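Local coordinates for protein beta-agarase D (Zobellia galactanivorans, PDB 4ASM) that cleaves the beta-1,4 linkages of agarose at random points along the chain, as a secreted, retaining family 16 glycoside hydrolase represented here by its catalytic domain, at residues Asn70-Asn82 and Ile322-Ala334. Sequence-based numbering, arbitrary orientation.
Sequences NFEGPGPTKWMQN and IINVEDQSWQAEA. With IMD (imidazole), chain C.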
ATOM      1  N   ASN A  70     -19.482   1.419  -2.829  1.00 12.46           N
ATOM      2  CA  ASN A  70     -19.461   1.826  -4.228  1.00 12.65           C
ATOM      3  C   ASN A  70     -18.519   2.997  -4.537  1.00 12.08           C
ATOM      4  O   ASN A  70     -18.600   3.598  -5.613  1.00 12.97           O
ATOM      5  CB  ASN A  70     -20.888   2.076  -4.737  1.00 13.80           C
ATOM      6  CG  ASN A  70     -21.725   0.792  -4.791  1.00 15.03           C
ATOM      7  OD1 ASN A  70     -21.228  -0.281  -5.142  1.00 17.08           O
ATOM      8  ND2 ASN A  70     -22.999   0.907  -4.450  1.00 18.00           N
ATOM      9  N   PHE A  71     -17.626   3.308  -3.591  1.00 10.48           N
ATOM     10  CA  PHE A  71     -16.553   4.274  -3.819  1.00  9.46           C
ATOM     11  C   PHE A  71     -15.763   3.861  -5.040  1.00  9.50           C
ATOM     12  O   PHE A  71     -15.351   2.710  -5.160  1.00  8.68           O
ATOM     13  CB  PHE A  71     -15.637   4.334  -2.602  1.00  9.75           C
ATOM     14  CG  PHE A  71     -14.463   5.288  -2.743  1.00  8.87           C
ATOM     15  CD1 PHE A  71     -14.671   6.633  -3.047  1.00  8.40           C
ATOM     16  CD2 PHE A  71     -13.165   4.833  -2.561  1.00 10.18           C
ATOM     17  CE1 PHE A  71     -13.588   7.512  -3.164  1.00  9.12           C
ATOM     18  CE2 PHE A  71     -12.086   5.700  -2.670  1.00  8.96           C
ATOM     19  CZ  PHE A  71     -12.302   7.038  -2.978  1.00  9.22           C
ATOM     20  N   GLU A  72     -15.545   4.805  -5.945  1.00  9.53           N
ATOM     21  CA  GLU A  72     -14.946   4.436  -7.216  1.00  9.89           C
ATOM     22  C   GLU A  72     -13.477   4.786  -7.352  1.00  8.88           C
ATOM     23  O   GLU A  72     -12.893   4.571  -8.396  1.00  8.34           O
ATOM     24  CB  GLU A  72     -15.787   4.935  -8.401  1.00 10.96           C
ATOM     25  CG  GLU A  72     -17.139   4.196  -8.550  1.00 12.88           C
ATOM     26  CD  GLU A  72     -17.838   4.518  -9.875  1.00 13.39           C
ATOM     27  OE1 GLU A  72     -18.033   5.710 -10.171  1.00 16.51           O
ATOM     28  OE2 GLU A  72     -18.194   3.562 -10.612  1.00 20.66           O
ATOM     29  N   GLY A  73     -12.893   5.323  -6.287  1.00  8.27           N
ATOM     30  CA  GLY A  73     -11.459   5.623  -6.284  1.00  7.55           C
ATOM     31  C   GLY A  73     -11.107   7.080  -6.065  1.00  6.72           C
ATOM     32  O   GLY A  73     -11.960   7.979  -6.152  1.00  7.11           O
ATOM     33  N   PRO A  74      -9.836   7.328  -5.750  1.00  5.99           N
ATOM     34  CA  PRO A  74      -9.334   8.673  -5.489  1.00  6.15           C
ATOM     35  C   PRO A  74      -9.095   9.422  -6.787  1.00  6.22           C
ATOM     36  O   PRO A  74      -9.005   8.808  -7.865  1.00  6.55           O
ATOM     37  CB  PRO A  74      -8.007   8.391  -4.774  1.00  6.02           C
ATOM     38  CG  PRO A  74      -7.528   7.133  -5.404  1.00  6.76           C
ATOM     39  CD  PRO A  74      -8.770   6.307  -5.628  1.00  5.44           C
ATOM     40  N   GLY A  75      -8.944  10.740  -6.701  1.00  6.08           N
ATOM     41  CA  GLY A  75      -8.597  11.506  -7.889  1.00  6.16           C
ATOM     42  C   GLY A  75      -9.556  11.249  -9.036  1.00  5.81           C
ATOM     43  O   GLY A  75     -10.762  11.101  -8.823  1.00  6.38           O
ATOM     44  N   PRO A  76      -9.021  11.195 -10.266  1.00  5.50           N
ATOM     45  CA  PRO A  76      -9.847  10.872 -11.413  1.00  5.74           C
ATOM     46  C   PRO A  76      -9.868   9.354 -11.694  1.00  5.57           C
ATOM     47  O   PRO A  76     -10.145   8.941 -12.825  1.00  6.31           O
ATOM     48  CB  PRO A  76      -9.151  11.655 -12.526  1.00  6.14           C
ATOM     49  CG  PRO A  76      -7.693  11.461 -12.189  1.00  4.96           C
ATOM     50  CD  PRO A  76      -7.638  11.537 -10.674  1.00  5.80           C
ATOM     51  N   THR A  77      -9.592   8.526 -10.676  1.00  5.39           N
ATOM     52  CA  THR A  77      -9.710   7.067 -10.825  1.00  5.72           C
ATOM     53  C   THR A  77     -11.172   6.634 -10.879  1.00  5.84           C
ATOM     54  O   THR A  77     -12.001   7.125 -10.120  1.00  7.51           O
ATOM     55  CB  THR A  77      -9.088   6.352  -9.633  1.00  5.38           C
ATOM     56  OG1 THR A  77      -7.738   6.801  -9.472  1.00  5.71           O
ATOM     57  CG2 THR A  77      -9.094   4.807  -9.804  1.00  4.66           C
ATOM     58  N   LYS A  78     -11.471   5.711 -11.799  1.00  5.52           N
ATOM     59  CA  LYS A  78     -12.743   4.972 -11.743  1.00  6.73           C
ATOM     60  C   LYS A  78     -12.432   3.486 -11.765  1.00  6.42           C
ATOM     61  O   LYS A  78     -12.047   2.932 -12.800  1.00  6.58           O
ATOM     62  CB  LYS A  78     -13.689   5.341 -12.878  1.00  7.61           C
ATOM     63  CG  LYS A  78     -15.085   4.681 -12.672  1.00  9.79           C
ATOM     64  CD  LYS A  78     -15.837   4.458 -13.967  1.00 13.92           C
ATOM     65  CE  LYS A  78     -15.263   3.282 -14.766  1.00 13.03           C
ATOM     66  NZ  LYS A  78     -16.164   2.901 -15.914  1.00 12.98           N
ATOM     67  N   TRP A  79     -12.602   2.827 -10.625  1.00  6.38           N
ATOM     68  CA  TRP A  79     -12.377   1.397 -10.584  1.00  6.71           C
ATOM     69  C   TRP A  79     -13.421   0.659 -11.417  1.00  7.35           C
ATOM     70  O   TRP A  79     -14.609   1.023 -11.424  1.00  8.86           O
ATOM     71  CB  TRP A  79     -12.343   0.885  -9.154  1.00  6.73           C
ATOM     72  CG  TRP A  79     -11.132   1.307  -8.405  1.00  5.54           C
ATOM     73  CD1 TRP A  79      -9.845   1.353  -8.869  1.00  7.22           C
ATOM     74  CD2 TRP A  79     -11.093   1.720  -7.052  1.00  7.41           C
ATOM     75  NE1 TRP A  79      -8.996   1.788  -7.869  1.00  7.14           N
ATOM     76  CE2 TRP A  79      -9.739   2.019  -6.740  1.00  5.85           C
ATOM     77  CE3 TRP A  79     -12.070   1.862  -6.057  1.00  7.33           C
ATOM     78  CZ2 TRP A  79      -9.350   2.463  -5.477  1.00  7.27           C
ATOM     79  CZ3 TRP A  79     -11.682   2.287  -4.807  1.00  6.73           C
ATOM     80  CH2 TRP A  79     -10.333   2.577  -4.522  1.00  6.24           C
ATOM     81  N   MET A  80     -12.953  -0.344 -12.150  1.00  7.16           N
ATOM     82  CA  MET A  80     -13.775  -1.059 -13.116  1.00  9.33           C
ATOM     83  C   MET A  80     -13.600  -2.565 -12.965  1.00  8.13           C
ATOM     84  O   MET A  80     -12.474  -3.084 -12.910  1.00  7.31           O
ATOM     85  CB  MET A  80     -13.425  -0.630 -14.541  1.00 10.18           C
ATOM     86  CG  MET A  80     -14.549  -0.937 -15.522  1.00 13.26           C
ATOM     87  SD  MET A  80     -14.197  -0.290 -17.126  1.00 15.64           S
ATOM     88  CE  MET A  80     -15.537  -1.018 -18.016  1.00 12.15           C
ATOM     89  N   GLN A  81     -14.723  -3.275 -12.909  1.00  7.98           N
ATOM     90  CA  GLN A  81     -14.701  -4.714 -12.685  1.00  7.92           C
ATOM     91  C   GLN A  81     -13.852  -5.438 -13.717  1.00  7.38           C
ATOM     92  O   GLN A  81     -13.128  -6.378 -13.374  1.00  7.35           O
ATOM     93  CB  GLN A  81     -16.121  -5.291 -12.678  1.00  8.40           C
ATOM     94  CG  GLN A  81     -16.788  -5.352 -11.292  1.00  9.83           C
ATOM     95  CD  GLN A  81     -16.959  -3.978 -10.643  1.00  9.65           C
ATOM     96  OE1 GLN A  81     -17.902  -3.248 -10.944  1.00 11.54           O
ATOM     97  NE2 GLN A  81     -16.021  -3.616  -9.759  1.00  9.88           N
ATOM     98  N   ASN A  82     -13.945  -5.019 -14.986  1.00  6.97           N
ATOM     99  CA  ASN A  82     -13.304  -5.802 -16.053  1.00  7.15           C
ATOM    100  C   ASN A  82     -11.815  -5.509 -16.258  1.00  7.41           C
ATOM    101  O   ASN A  82     -11.216  -5.995 -17.225  1.00  8.31           O
ATOM    102  CB  ASN A  82     -14.081  -5.724 -17.382  1.00  6.64           C
ATOM    103  CG  ASN A  82     -13.909  -4.405 -18.083  1.00  9.15           C
ATOM    104  OD1 ASN A  82     -13.265  -3.476 -17.570  1.00  8.92           O
ATOM    105  ND2 ASN A  82     -14.481  -4.301 -19.275  1.00 11.50           N
ATOM    106  N   ILE A 322      -6.390  -5.676  -0.150  1.00  5.04           N
ATOM    107  CA  ILE A 322      -6.798  -5.029  -1.393  1.00  5.50           C
ATOM    108  C   ILE A 322      -5.584  -4.878  -2.308  1.00  5.12           C
ATOM    109  O   ILE A 322      -4.480  -4.523  -1.870  1.00  5.27           O
ATOM    110  CB  ILE A 322      -7.413  -3.635  -1.112  1.00  5.37           C
ATOM    111  CG1 ILE A 322      -8.658  -3.792  -0.196  1.00  6.03           C
ATOM    112  CG2 ILE A 322      -7.752  -2.928  -2.418  1.00  6.98           C
ATOM    113  CD1 ILE A 322      -9.253  -2.504   0.315  1.00  6.84           C
ATOM    114  N   ILE A 323      -5.773  -5.199  -3.584  1.00  4.75           N
ATOM    115  CA  ILE A 323      -4.740  -4.922  -4.580  1.00  5.02           C
ATOM    116  C   ILE A 323      -5.388  -4.066  -5.629  1.00  4.57           C
ATOM    117  O   ILE A 323      -6.496  -4.368  -6.086  1.00  5.02           O
ATOM    118  CB  ILE A 323      -4.161  -6.218  -5.194  1.00  4.44           C
ATOM    119  CG1 ILE A 323      -3.562  -7.085  -4.089  1.00  5.29           C
ATOM    120  CG2 ILE A 323      -3.107  -5.849  -6.263  1.00  4.66           C
ATOM    121  CD1 ILE A 323      -3.072  -8.442  -4.580  1.00  6.11           C
ATOM    122  N   ASN A 324      -4.725  -2.980  -6.023  1.00  4.96           N
ATOM    123  CA  ASN A 324      -5.316  -2.109  -7.035  1.00  4.97           C
ATOM    124  C   ASN A 324      -4.303  -1.222  -7.742  1.00  5.48           C
ATOM    125  O   ASN A 324      -3.118  -1.242  -7.420  1.00  4.99           O
ATOM    126  CB  ASN A 324      -6.489  -1.260  -6.465  1.00  5.52           C
ATOM    127  CG  ASN A 324      -6.032  -0.067  -5.613  1.00  7.60           C
ATOM    128  OD1 ASN A 324      -4.891   0.365  -5.687  1.00  9.28           O
ATOM    129  ND2 ASN A 324      -6.949   0.489  -4.835  1.00  8.43           N
ATOM    130  N   VAL A 325      -4.808  -0.447  -8.692  1.00  5.43           N
ATOM    131  CA  VAL A 325      -4.065   0.630  -9.310  1.00  6.11           C
ATOM    132  C   VAL A 325      -4.874   1.911  -9.050  1.00  6.42           C
ATOM    133  O   VAL A 325      -6.103   1.878  -9.061  1.00  5.75           O
ATOM    134  CB  VAL A 325      -3.895   0.350 -10.822  1.00  7.41           C
ATOM    135  CG1 VAL A 325      -3.537   1.624 -11.622  1.00 10.33           C
ATOM    136  CG2 VAL A 325      -2.859  -0.783 -11.005  1.00  7.80           C
ATOM    137  N   GLU A 326      -4.182   3.032  -8.818  1.00  5.95           N
ATOM    138  CA  GLU A 326      -4.843   4.317  -8.551  1.00  6.13           C
ATOM    139  C   GLU A 326      -4.177   5.467  -9.262  1.00  6.16           C
ATOM    140  O   GLU A 326      -2.950   5.538  -9.328  1.00  6.75           O
ATOM    141  CB  GLU A 326      -4.851   4.640  -7.050  1.00  6.17           C
ATOM    142  CG  GLU A 326      -5.717   3.690  -6.247  1.00  6.55           C
ATOM    143  CD  GLU A 326      -5.639   3.949  -4.749  1.00  6.48           C
ATOM    144  OE1 GLU A 326      -5.026   4.964  -4.327  1.00  6.79           O
ATOM    145  OE2 GLU A 326      -6.217   3.137  -3.990  1.00  7.90           O
ATOM    146  N   ASP A 327      -5.010   6.380  -9.755  1.00  6.29           N
ATOM    147  CA  ASP A 327      -4.609   7.710 -10.190  1.00  6.30           C
ATOM    148  C   ASP A 327      -5.005   8.663  -9.057  1.00  5.91           C
ATOM    149  O   ASP A 327      -6.152   9.101  -8.963  1.00  5.56           O
ATOM    150  CB  ASP A 327      -5.352   8.048 -11.493  1.00  6.21           C
ATOM    151  CG  ASP A 327      -4.756   9.233 -12.230  1.00  7.46           C
ATOM    152  OD1 ASP A 327      -4.009  10.009 -11.607  1.00  8.13           O
ATOM    153  OD2 ASP A 327      -5.059   9.402 -13.432  1.00  8.29           O
ATOM    154  N   GLN A 328      -4.063   8.952  -8.168  1.00  6.07           N
ATOM    155  CA  GLN A 328      -4.383   9.732  -6.954  1.00  6.46           C
ATOM    156  C   GLN A 328      -4.492  11.223  -7.233  1.00  5.77           C
ATOM    157  O   GLN A 328      -3.874  11.740  -8.172  1.00  5.96           O
ATOM    158  CB  GLN A 328      -3.378   9.420  -5.842  1.00  6.83           C
ATOM    159  CG  GLN A 328      -3.413   7.925  -5.494  1.00  6.83           C
ATOM    160  CD  GLN A 328      -2.407   7.496  -4.442  1.00  8.07           C
ATOM    161  OE1 GLN A 328      -2.465   6.366  -3.918  1.00 11.60           O
ATOM    162  NE2 GLN A 328      -1.471   8.357  -4.153  1.00  6.98           N
ATOM    163  N   SER A 329      -5.264  11.932  -6.409  1.00  5.51           N
ATOM    164  CA  SER A 329      -5.514  13.342  -6.643  1.00  5.66           C
ATOM    165  C   SER A 329      -4.255  14.173  -6.782  1.00  5.82           C
ATOM    166  O   SER A 329      -4.163  14.990  -7.692  1.00  6.76           O
ATOM    167  CB  SER A 329      -6.388  13.929  -5.531  1.00  6.80           C
ATOM    168  OG  SER A 329      -7.613  13.236  -5.438  1.00  8.55           O
ATOM    169  N   TRP A 330      -3.291  13.977  -5.880  1.00  5.91           N
ATOM    170  CA  TRP A 330      -2.068  14.807  -5.903  1.00  6.36           C
ATOM    171  C   TRP A 330      -1.260  14.602  -7.194  1.00  6.33           C
ATOM    172  O   TRP A 330      -0.743  15.569  -7.788  1.00  7.38           O
ATOM    173  CB  TRP A 330      -1.212  14.573  -4.631  1.00  6.80           C
ATOM    174  CG  TRP A 330      -0.537  13.212  -4.572  1.00  7.83           C
ATOM    175  CD1 TRP A 330      -1.139  12.000  -4.453  1.00 10.78           C
ATOM    176  CD2 TRP A 330       0.867  12.955  -4.667  1.00  8.35           C
ATOM    177  NE1 TRP A 330      -0.195  10.993  -4.438  1.00 10.96           N
ATOM    178  CE2 TRP A 330       1.047  11.556  -4.577  1.00 11.04           C
ATOM    179  CE3 TRP A 330       1.997  13.783  -4.819  1.00  9.87           C
ATOM    180  CZ2 TRP A 330       2.310  10.959  -4.635  1.00  9.40           C
ATOM    181  CZ3 TRP A 330       3.247  13.190  -4.873  1.00 10.72           C
ATOM    182  CH2 TRP A 330       3.393  11.787  -4.792  1.00 10.46           C
ATOM    183  N   GLN A 331      -1.165  13.350  -7.640  1.00  5.52           N
ATOM    184  CA  GLN A 331      -0.471  13.056  -8.880  1.00  6.12           C
ATOM    185  C   GLN A 331      -1.215  13.667 -10.064  1.00  6.01           C
ATOM    186  O   GLN A 331      -0.599  14.283 -10.936  1.00  6.78           O
ATOM    187  CB  GLN A 331      -0.338  11.533  -9.057  1.00  6.07           C
ATOM    188  CG  GLN A 331       0.688  10.847  -8.141  1.00  6.32           C
ATOM    189  CD  GLN A 331       2.139  11.092  -8.583  1.00  7.19           C
ATOM    190  OE1 GLN A 331       2.807  10.210  -9.167  1.00 10.43           O
ATOM    191  NE2 GLN A 331       2.619  12.267  -8.295  1.00  6.20           N
ATOM    192  N   ALA A 332      -2.535  13.491 -10.102  1.00  5.66           N
ATOM    193  CA  ALA A 332      -3.345  13.961 -11.221  1.00  5.86           C
ATOM    194  C   ALA A 332      -3.340  15.485 -11.322  1.00  5.72           C
ATOM    195  O   ALA A 332      -3.223  16.039 -12.426  1.00  5.69           O
ATOM    196  CB  ALA A 332      -4.758  13.414 -11.107  1.00  6.36           C
ATOM    197  N   GLU A 333      -3.461  16.160 -10.176  1.00  5.21           N
ATOM    198  CA  GLU A 333      -3.457  17.625 -10.182  1.00  5.90           C
ATOM    199  C   GLU A 333      -2.146  18.158 -10.776  1.00  5.95           C
ATOM    200  O   GLU A 333      -2.154  19.145 -11.531  1.00  6.42           O
ATOM    201  CB  GLU A 333      -3.671  18.161  -8.773  1.00  6.16           C
ATOM    202  CG  GLU A 333      -3.643  19.698  -8.706  1.00  6.04           C
ATOM    203  CD  GLU A 333      -4.117  20.278  -7.387  1.00  7.94           C
ATOM    204  OE1 GLU A 333      -4.676  19.540  -6.559  1.00  8.90           O
ATOM    205  OE2 GLU A 333      -3.936  21.501  -7.201  1.00 12.49           O
ATOM    206  N   ALA A 334      -1.044  17.485 -10.430  1.00  6.11           N
ATOM    207  CA  ALA A 334       0.295  17.875 -10.865  1.00  6.78           C
ATOM    208  C   ALA A 334       0.612  17.412 -12.294  1.00  7.32           C
ATOM    209  O   ALA A 334       1.715  17.677 -12.793  1.00  8.22           O
ATOM    210  CB  ALA A 334       1.338  17.308  -9.896  1.00  6.70           C
TER
HETATM  211  N1  IMD C1360      -3.795   3.235   0.201  1.00 11.56           N
HETATM  212  C2  IMD C1360      -4.837   3.176  -0.645  1.00 11.00           C
HETATM  213  N3  IMD C1360      -4.374   3.325  -1.903  1.00 11.59           N
HETATM  214  C4  IMD C1360      -3.029   3.472  -1.861  1.00 10.83           C
HETATM  215  C5  IMD C1360      -2.668   3.411  -0.522  1.00 11.65           C
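Trp-79 and Thr-77 reach across from strand 77-79 to strand 320-326 and the residue that follows it, each in a hydrogen bond with the backbone of the other segment. Trp-79 NE1 donates a hydrogen bond to Val-325 O at 3.1 Å; the oxygen lies in the indole plane, and the N-H...O angle is 153°. Asp-327 N donates to Thr-77 OG1 over 2.8 Å, a more bent bond (142°). The threonine offers this oxygen because chi1 (-55°) sets OG1 beside its own backbone N, with CG2 anti to that N.

A further set of contacts runs between polar side chains and the indole edge. Glu-326 OE2 accepts Asn-324 ND2 at 2.9 Å on its anti side and N3 of an imidazole, probably from the crystallisation liquor, at 2.8 Å, while the indole edge meets the same oxygen, CZ2 lying 3.5 Å away. Replacing Trp-79 by an alanine would probably leave Val-325 O without its indole donor and open a gap beside the Asn-324 amide and Glu-326 carboxylate.

In the beta-jelly-roll sandwich of family 16, strand 77-79 pairs parallel and strand 320-326 antiparallel with strand 112-125, and Glu-326, by similarity a substrate-binding residue, lies in the active-site cleft; the imidazole also bonds Glu-160, the probable nucleophile.

Close packing, in part nonpolar, is made by the type II' turn from Pro-74 to Thr-77. Pro-76 CD presses on Ala-332 CB of helix 329-333 at a tight 3.5 Å, and Pro-76 CG rests against the Asp-327 carboxylate, itself held by Thr-118 and Ser-337. At Gly-75 a CB would collide with Asp-327 O, whereas the bare CA makes a C-H...O contact of 3.6 Å with that oxygen.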